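Local coordinates for putative fimbriae assembly chaperone (Salmonella typhimurium, PDB 2CO7), which probably acts as a periplasmic chaperone of the PapD-like family, assisting the folding and assembly of fimbrial (pilus) subunits in Salmonella, at residues 138-150 / 198-210. Residues are numbered along the deposited sequence; the frame is centred on the assembly and turned at random. Where two conformers were deposited one is given.
Sequences TPEDVAGNLRWVE and HGDIEWRVITDFG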
ATOM      1  N   THR B 138      23.659   5.058  -6.489  1.00 17.02           N
ATOM      2  CA  THR B 138      22.230   4.736  -6.498  1.00 17.43           C
ATOM      3  C   THR B 138      22.020   3.283  -6.953  1.00 18.47           C
ATOM      4  O   THR B 138      22.916   2.698  -7.581  1.00 18.22           O
ATOM      5  CB  THR B 138      21.486   5.654  -7.482  1.00 17.36           C
ATOM      6  OG1 THR B 138      21.931   5.392  -8.829  1.00 18.19           O
ATOM      7  CG2 THR B 138      21.725   7.106  -7.145  1.00 20.86           C
ATOM      8  N   PRO B 139      20.835   2.718  -6.679  1.00 19.59           N
ATOM      9  CA  PRO B 139      20.524   1.371  -7.217  1.00 20.25           C
ATOM     10  C   PRO B 139      20.719   1.324  -8.735  1.00 20.34           C
ATOM     11  O   PRO B 139      21.316   0.375  -9.242  1.00 21.67           O
ATOM     12  CB  PRO B 139      19.049   1.160  -6.809  1.00 19.98           C
ATOM     13  CG  PRO B 139      18.963   1.976  -5.444  1.00 19.23           C
ATOM     14  CD  PRO B 139      19.754   3.241  -5.816  1.00 19.52           C
ATOM     15  N   GLU B 140      20.265   2.348  -9.468  1.00 20.74           N
ATOM     16  CA  GLU B 140      20.308   2.235 -10.920  0.50 19.98           C
ATOM     17  C   GLU B 140      21.737   2.205 -11.476  1.00 20.39           C
ATOM     18  O   GLU B 140      21.961   1.612 -12.529  1.00 20.35           O
ATOM     19  CB  GLU B 140      19.422   3.281 -11.602  0.50 20.41           C
ATOM     20  CG  GLU B 140      19.978   4.688 -11.620  0.50 19.56           C
ATOM     21  CD  GLU B 140      19.038   5.725 -12.265  0.50 20.09           C
ATOM     22  OE1 GLU B 140      18.187   5.381 -13.120  0.50 16.37           O
ATOM     23  OE2 GLU B 140      19.195   6.917 -11.931  0.50 22.20           O
ATOM     24  N   ASP B 141      22.694   2.781 -10.740  1.00 19.09           N
ATOM     25  CA  ASP B 141      24.104   2.696 -11.078  1.00 20.28           C
ATOM     26  C   ASP B 141      24.616   1.264 -11.176  1.00 20.15           C
ATOM     27  O   ASP B 141      25.515   1.001 -11.951  1.00 19.96           O
ATOM     28  CB  ASP B 141      24.931   3.443 -10.044  1.00 20.98           C
ATOM     29  CG  ASP B 141      24.748   4.944 -10.107  1.00 23.46           C
ATOM     30  OD1 ASP B 141      25.093   5.610  -9.091  1.00 21.83           O
ATOM     31  OD2 ASP B 141      24.285   5.462 -11.176  1.00 19.79           O
ATOM     32  N   VAL B 142      24.047   0.372 -10.358  1.00 21.07           N
ATOM     33  CA  VAL B 142      24.513  -1.025 -10.229  1.00 22.42           C
ATOM     34  C   VAL B 142      23.444  -2.064 -10.564  1.00 22.70           C
ATOM     35  O   VAL B 142      23.662  -3.268 -10.327  1.00 23.50           O
ATOM     36  CB  VAL B 142      25.169  -1.335  -8.816  1.00 21.22           C
ATOM     37  CG1 VAL B 142      26.492  -0.546  -8.647  1.00 22.53           C
ATOM     38  CG2 VAL B 142      24.235  -1.013  -7.648  1.00 22.30           C
ATOM     39  N   ALA B 143      22.304  -1.628 -11.106  1.00 23.76           N
ATOM     40  CA  ALA B 143      21.162  -2.531 -11.378  1.00 24.88           C
ATOM     41  C   ALA B 143      21.443  -3.555 -12.491  1.00 26.54           C
ATOM     42  O   ALA B 143      20.782  -4.607 -12.559  1.00 27.39           O
ATOM     43  CB  ALA B 143      19.877  -1.735 -11.680  1.00 25.55           C
ATOM     44  N   GLY B 144      22.438  -3.265 -13.335  1.00 26.20           N
ATOM     45  CA  GLY B 144      22.940  -4.214 -14.333  1.00 26.74           C
ATOM     46  C   GLY B 144      23.715  -5.369 -13.707  1.00 26.84           C
ATOM     47  O   GLY B 144      24.174  -6.273 -14.421  1.00 27.69           O
ATOM     48  N   ASN B 145      23.877  -5.352 -12.381  1.00 26.04           N
ATOM     49  CA  ASN B 145      24.553  -6.464 -11.710  1.00 25.65           C
ATOM     50  C   ASN B 145      23.644  -7.526 -11.156  1.00 24.27           C
ATOM     51  O   ASN B 145      24.123  -8.494 -10.573  1.00 23.27           O
ATOM     52  CB  ASN B 145      25.508  -5.959 -10.657  1.00 26.81           C
ATOM     53  CG  ASN B 145      26.679  -5.254 -11.270  1.00 27.22           C
ATOM     54  OD1 ASN B 145      26.949  -5.394 -12.475  1.00 28.46           O
ATOM     55  ND2 ASN B 145      27.384  -4.496 -10.467  1.00 31.21           N
ATOM     56  N   LEU B 146      22.342  -7.357 -11.388  1.00 22.79           N
ATOM     57  CA  LEU B 146      21.355  -8.369 -11.028  1.00 21.55           C
ATOM     58  C   LEU B 146      21.642  -9.610 -11.843  1.00 21.03           C
ATOM     59  O   LEU B 146      21.998  -9.493 -13.003  1.00 20.94           O
ATOM     60  CB  LEU B 146      19.933  -7.875 -11.303  1.00 22.01           C
ATOM     61  CG  LEU B 146      19.518  -6.656 -10.470  1.00 22.72           C
ATOM     62  CD1 LEU B 146      18.015  -6.449 -10.511  1.00 27.67           C
ATOM     63  CD2 LEU B 146      19.980  -6.806  -9.032  1.00 24.67           C
ATOM     64  N   ARG B 147      21.538 -10.780 -11.220  1.00 19.99           N
ATOM     65  CA  ARG B 147      21.771 -12.061 -11.912  1.00 20.68           C
ATOM     66  C   ARG B 147      20.439 -12.803 -11.975  1.00 19.69           C
ATOM     67  O   ARG B 147      19.728 -12.867 -10.981  1.00 20.60           O
ATOM     68  CB  ARG B 147      22.824 -12.890 -11.163  1.00 20.29           C
ATOM     69  CG  ARG B 147      23.208 -14.161 -11.909  1.00 24.00           C
ATOM     70  CD  ARG B 147      24.507 -14.778 -11.434  1.00 32.38           C
ATOM     71  NE  ARG B 147      24.210 -15.868 -10.519  1.00 40.55           N
ATOM     72  CZ  ARG B 147      24.351 -17.164 -10.774  1.00 39.93           C
ATOM     73  NH1 ARG B 147      24.843 -17.611 -11.929  1.00 43.74           N
ATOM     74  NH2 ARG B 147      24.019 -18.028  -9.826  1.00 42.41           N
ATOM     75  N   TRP B 148      20.107 -13.360 -13.134  1.00 19.71           N
ATOM     76  CA  TRP B 148      18.836 -14.034 -13.339  1.00 19.32           C
ATOM     77  C   TRP B 148      19.086 -15.483 -13.675  1.00 19.73           C
ATOM     78  O   TRP B 148      20.045 -15.838 -14.393  1.00 18.65           O
ATOM     79  CB  TRP B 148      18.002 -13.330 -14.437  1.00 19.08           C
ATOM     80  CG  TRP B 148      17.711 -11.845 -14.156  1.00 20.40           C
ATOM     81  CD1 TRP B 148      18.575 -10.789 -14.315  1.00 18.71           C
ATOM     82  CD2 TRP B 148      16.473 -11.279 -13.688  1.00 19.15           C
ATOM     83  NE1 TRP B 148      17.952  -9.611 -13.969  1.00 21.98           N
ATOM     84  CE2 TRP B 148      16.663  -9.880 -13.581  1.00 20.34           C
ATOM     85  CE3 TRP B 148      15.216 -11.821 -13.356  1.00 19.81           C
ATOM     86  CZ2 TRP B 148      15.642  -9.010 -13.170  1.00 19.79           C
ATOM     87  CZ3 TRP B 148      14.204 -10.957 -12.944  1.00 19.67           C
ATOM     88  CH2 TRP B 148      14.432  -9.568 -12.835  1.00 19.67           C
ATOM     89  N   VAL B 149      18.240 -16.346 -13.134  1.00 19.99           N
ATOM     90  CA  VAL B 149      18.342 -17.769 -13.386  1.00 20.68           C
ATOM     91  C   VAL B 149      16.922 -18.211 -13.700  1.00 21.17           C
ATOM     92  O   VAL B 149      15.987 -17.830 -12.996  1.00 20.53           O
ATOM     93  CB  VAL B 149      18.912 -18.519 -12.154  1.00 20.43           C
ATOM     94  CG1 VAL B 149      19.114 -19.996 -12.456  1.00 21.55           C
ATOM     95  CG2 VAL B 149      20.220 -17.896 -11.705  1.00 22.25           C
ATOM     96  N   GLU B 150      16.760 -18.974 -14.775  1.00 22.41           N
ATOM     97  CA  GLU B 150      15.454 -19.544 -15.131  1.00 24.36           C
ATOM     98  C   GLU B 150      15.557 -21.058 -15.098  1.00 25.21           C
ATOM     99  O   GLU B 150      16.393 -21.623 -15.790  1.00 25.30           O
ATOM    100  CB  GLU B 150      15.006 -19.091 -16.531  1.00 23.60           C
ATOM    101  CG  GLU B 150      15.016 -17.567 -16.727  1.00 25.58           C
ATOM    102  CD  GLU B 150      14.631 -17.134 -18.139  1.00 25.58           C
ATOM    103  OE1 GLU B 150      14.621 -15.920 -18.401  1.00 28.56           O
ATOM    104  OE2 GLU B 150      14.341 -17.996 -18.980  1.00 27.95           O
ATOM    105  N   HIS B 198      10.008 -17.593 -21.179  1.00 30.35           N
ATOM    106  CA  HIS B 198      11.426 -17.885 -21.368  1.00 30.22           C
ATOM    107  C   HIS B 198      12.125 -16.884 -22.289  1.00 29.58           C
ATOM    108  O   HIS B 198      11.488 -16.247 -23.130  1.00 29.02           O
ATOM    109  CB  HIS B 198      11.611 -19.302 -21.906  1.00 30.76           C
ATOM    110  CG  HIS B 198      12.833 -19.988 -21.381  1.00 32.84           C
ATOM    111  ND1 HIS B 198      13.927 -20.273 -22.171  1.00 35.35           N
ATOM    112  CD2 HIS B 198      13.132 -20.450 -20.142  1.00 34.87           C
ATOM    113  CE1 HIS B 198      14.844 -20.888 -21.444  1.00 35.52           C
ATOM    114  NE2 HIS B 198      14.389 -21.002 -20.208  1.00 35.99           N
ATOM    115  N   GLY B 199      13.437 -16.734 -22.102  1.00 28.69           N
ATOM    116  CA  GLY B 199      14.248 -15.875 -22.960  1.00 27.47           C
ATOM    117  C   GLY B 199      14.882 -14.704 -22.229  1.00 26.52           C
ATOM    118  O   GLY B 199      15.061 -14.733 -20.999  1.00 27.03           O
ATOM    119  N   ASP B 200      15.223 -13.663 -22.977  1.00 25.21           N
ATOM    120  CA  ASP B 200      15.956 -12.540 -22.382  1.00 24.85           C
ATOM    121  C   ASP B 200      15.088 -11.721 -21.427  1.00 23.60           C
ATOM    122  O   ASP B 200      13.888 -11.564 -21.627  1.00 22.93           O
ATOM    123  CB  ASP B 200      16.623 -11.691 -23.469  1.00 25.46           C
ATOM    124  CG  ASP B 200      17.647 -12.493 -24.300  1.00 26.76           C
ATOM    125  OD1 ASP B 200      18.190 -13.515 -23.818  1.00 28.56           O
ATOM    126  OD2 ASP B 200      17.896 -12.116 -25.460  1.00 30.45           O
ATOM    127  N   ILE B 201      15.700 -11.235 -20.353  1.00 22.87           N
ATOM    128  CA  ILE B 201      14.970 -10.478 -19.372  1.00 21.91           C
ATOM    129  C   ILE B 201      15.254  -9.018 -19.614  1.00 21.33           C
ATOM    130  O   ILE B 201      16.384  -8.643 -19.940  1.00 21.13           O
ATOM    131  CB  ILE B 201      15.389 -10.882 -17.952  1.00 22.32           C
ATOM    132  CG1 ILE B 201      15.206 -12.389 -17.791  1.00 23.52           C
ATOM    133  CG2 ILE B 201      14.568 -10.127 -16.891  1.00 21.89           C
ATOM    134  CD1 ILE B 201      16.354 -13.045 -17.080  1.00 26.18           C
ATOM    135  N   GLU B 202      14.218  -8.199 -19.467  1.00 20.79           N
ATOM    136  CA  GLU B 202      14.362  -6.751 -19.494  1.00 20.37           C
ATOM    137  C   GLU B 202      13.677  -6.190 -18.260  1.00 20.00           C
ATOM    138  O   GLU B 202      12.619  -6.677 -17.867  1.00 19.58           O
ATOM    139  CB  GLU B 202      13.758  -6.147 -20.771  1.00 19.52           C
ATOM    140  CG  GLU B 202      13.800  -4.605 -20.795  1.00 20.67           C
ATOM    141  CD  GLU B 202      13.192  -3.974 -22.049  1.00 22.96           C
ATOM    142  OE1 GLU B 202      13.207  -4.625 -23.114  1.00 24.44           O
ATOM    143  OE2 GLU B 202      12.695  -2.818 -21.970  1.00 26.87           O
ATOM    144  N   TRP B 203      14.282  -5.179 -17.647  1.00 19.14           N
ATOM    145  CA  TRP B 203      13.703  -4.561 -16.471  1.00 20.14           C
ATOM    146  C   TRP B 203      14.124  -3.123 -16.339  1.00 20.08           C
ATOM    147  O   TRP B 203      15.062  -2.677 -17.008  1.00 19.13           O
ATOM    148  CB  TRP B 203      14.084  -5.329 -15.185  1.00 20.66           C
ATOM    149  CG  TRP B 203      15.559  -5.288 -14.822  1.00 21.55           C
ATOM    150  CD1 TRP B 203      16.147  -4.506 -13.867  1.00 24.79           C
ATOM    151  CD2 TRP B 203      16.611  -6.082 -15.396  1.00 24.04           C
ATOM    152  NE1 TRP B 203      17.509  -4.759 -13.824  1.00 23.91           N
ATOM    153  CE2 TRP B 203      17.815  -5.731 -14.736  1.00 23.82           C
ATOM    154  CE3 TRP B 203      16.648  -7.069 -16.390  1.00 22.40           C
ATOM    155  CZ2 TRP B 203      19.054  -6.321 -15.063  1.00 23.12           C
ATOM    156  CZ3 TRP B 203      17.863  -7.648 -16.717  1.00 22.60           C
ATOM    157  CH2 TRP B 203      19.058  -7.265 -16.045  1.00 24.31           C
ATOM    158  N   ARG B 204      13.399  -2.414 -15.481  1.00 19.82           N
ATOM    159  CA  ARG B 204      13.757  -1.072 -15.060  1.00 20.63           C
ATOM    160  C   ARG B 204      13.697  -1.054 -13.533  1.00 20.76           C
ATOM    161  O   ARG B 204      13.177  -1.985 -12.914  1.00 21.72           O
ATOM    162  CB  ARG B 204      12.797  -0.042 -15.647  1.00 20.34           C
ATOM    163  CG  ARG B 204      12.852   0.099 -17.171  1.00 21.85           C
ATOM    164  CD  ARG B 204      11.632   0.840 -17.641  1.00 24.64           C
ATOM    165  NE  ARG B 204      11.458   0.838 -19.089  1.00 24.75           N
ATOM    166  CZ  ARG B 204      11.805   1.843 -19.892  1.00 25.73           C
ATOM    167  NH1 ARG B 204      12.389   2.929 -19.396  1.00 25.89           N
ATOM    168  NH2 ARG B 204      11.591   1.745 -21.206  1.00 27.10           N
ATOM    169  N   VAL B 205      14.289  -0.038 -12.935  1.00 20.79           N
ATOM    170  CA  VAL B 205      14.115   0.158 -11.511  1.00 20.33           C
ATOM    171  C   VAL B 205      13.407   1.483 -11.284  1.00 19.49           C
ATOM    172  O   VAL B 205      13.547   2.409 -12.048  1.00 19.47           O
ATOM    173  CB  VAL B 205      15.432   0.069 -10.675  1.00 21.63           C
ATOM    174  CG1 VAL B 205      16.081  -1.364 -10.818  1.00 23.88           C
ATOM    175  CG2 VAL B 205      16.413   1.163 -11.063  1.00 22.65           C
ATOM    176  N   ILE B 206      12.630   1.549 -10.216  1.00 19.22           N
ATOM    177  CA  ILE B 206      12.056   2.817  -9.822  1.00 18.19           C
ATOM    178  C   ILE B 206      13.197   3.563  -9.101  1.00 18.15           C
ATOM    179  O   ILE B 206      13.815   3.021  -8.165  1.00 18.03           O
ATOM    180  CB  ILE B 206      10.848   2.637  -8.902  1.00 19.00           C
ATOM    181  CG1 ILE B 206       9.769   1.751  -9.568  1.00 20.21           C
ATOM    182  CG2 ILE B 206      10.237   4.030  -8.548  1.00 16.52           C
ATOM    183  CD1 ILE B 206       8.606   1.457  -8.609  1.00 18.15           C
ATOM    184  N   THR B 207      13.512   4.764  -9.590  1.00 17.77           N
ATOM    185  CA  THR B 207      14.647   5.545  -9.064  1.00 19.15           C
ATOM    186  C   THR B 207      14.339   6.175  -7.710  1.00 19.31           C
ATOM    187  O   THR B 207      13.187   6.137  -7.245  1.00 19.94           O
ATOM    188  CB  THR B 207      15.092   6.686 -10.041  1.00 18.97           C
ATOM    189  OG1 THR B 207      14.187   7.814  -9.953  1.00 19.76           O
ATOM    190  CG2 THR B 207      15.178   6.173 -11.491  1.00 21.37           C
ATOM    191  N   ASP B 208      15.359   6.776  -7.080  1.00 18.47           N
ATOM    192  CA  ASP B 208      15.167   7.552  -5.862  1.00 18.72           C
ATOM    193  C   ASP B 208      14.149   8.679  -5.986  1.00 20.29           C
ATOM    194  O   ASP B 208      13.619   9.153  -4.976  1.00 20.46           O
ATOM    195  CB  ASP B 208      16.505   8.119  -5.371  1.00 18.32           C
ATOM    196  CG  ASP B 208      17.507   7.038  -4.987  1.00 18.94           C
ATOM    197  OD1 ASP B 208      18.716   7.298  -5.148  1.00 21.38           O
ATOM    198  OD2 ASP B 208      17.125   5.953  -4.493  1.00 19.29           O
ATOM    199  N   PHE B 209      13.882   9.101  -7.224  1.00 19.24           N
ATOM    200  CA  PHE B 209      13.000  10.228  -7.505  1.00 20.09           C
ATOM    201  C   PHE B 209      11.660   9.824  -8.116  1.00 19.78           C
ATOM    202  O   PHE B 209      10.907  10.676  -8.561  1.00 20.25           O
ATOM    203  CB  PHE B 209      13.754  11.268  -8.335  1.00 20.68           C
ATOM    204  CG  PHE B 209      15.055  11.641  -7.710  1.00 20.65           C
ATOM    205  CD1 PHE B 209      15.075  12.527  -6.639  1.00 23.62           C
ATOM    206  CD2 PHE B 209      16.249  11.044  -8.142  1.00 21.55           C
ATOM    207  CE1 PHE B 209      16.264  12.850  -6.017  1.00 23.83           C
ATOM    208  CE2 PHE B 209      17.447  11.359  -7.510  1.00 21.19           C
ATOM    209  CZ  PHE B 209      17.434  12.264  -6.448  1.00 21.86           C
ATOM    210  N   GLY B 210      11.383   8.520  -8.121  1.00 20.02           N
ATOM    211  CA  GLY B 210      10.039   8.008  -8.434  1.00 20.93           C
ATOM    212  C   GLY B 210       9.710   7.591  -9.843  1.00 21.67           C
ATOM    213  O   GLY B 210       8.652   6.983 -10.080  1.00 21.92           O
TER
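W148 and W203 meet obliquely, W148 NE1 lying over one face of the W203 ring, toward its rim, 3.3 Å from W203 CH2; the planes stand 47° apart. On a face of W148, I201 CG2 sits almost on the normal of the six-membered ring, 3.7 Å from its centroid, a CH-pi contact. W203 receives A143 O at its edge, near the ring plane, 3.5 Å from CZ2, while L146 CD1 approaches it obliquely. This is the packing of a beta sandwich, the immunoglobulin-like C-terminal domain of PapD-type chaperones: strand 147-150 and strand 201-205 belong to different sheets, their axes 9.9 Å apart; W148 and E150 on one strand, I201 and W203 on the other, point at the opposite sheet, with E150 at the end of the sandwich. Y218 and F216 of strand 216-218 extend the aromatic core. A chi1 of 66° tucks CG of W203 between N and C of its own backbone, which brings the indole against A143 and L146. Farther along, V205 uses both methyls: CG1 packs on A143 CB and CG2 on E140 CB at 3.7 Å. Beyond V205, T138 and D141 close a capping box at the start of the short helix. D208 OD1 lies 3.6 Å from T138 CG2, while D208 OD2 forms a salt bridge with R131. At the other end E150 runs out extended, its carboxylate turned 74° from the H198 ring. E150 OE2 hangs over one face of that imidazole, 3.0 Å from H198 CD2, and accepts a weak, long bond from G199 N (3.5 Å).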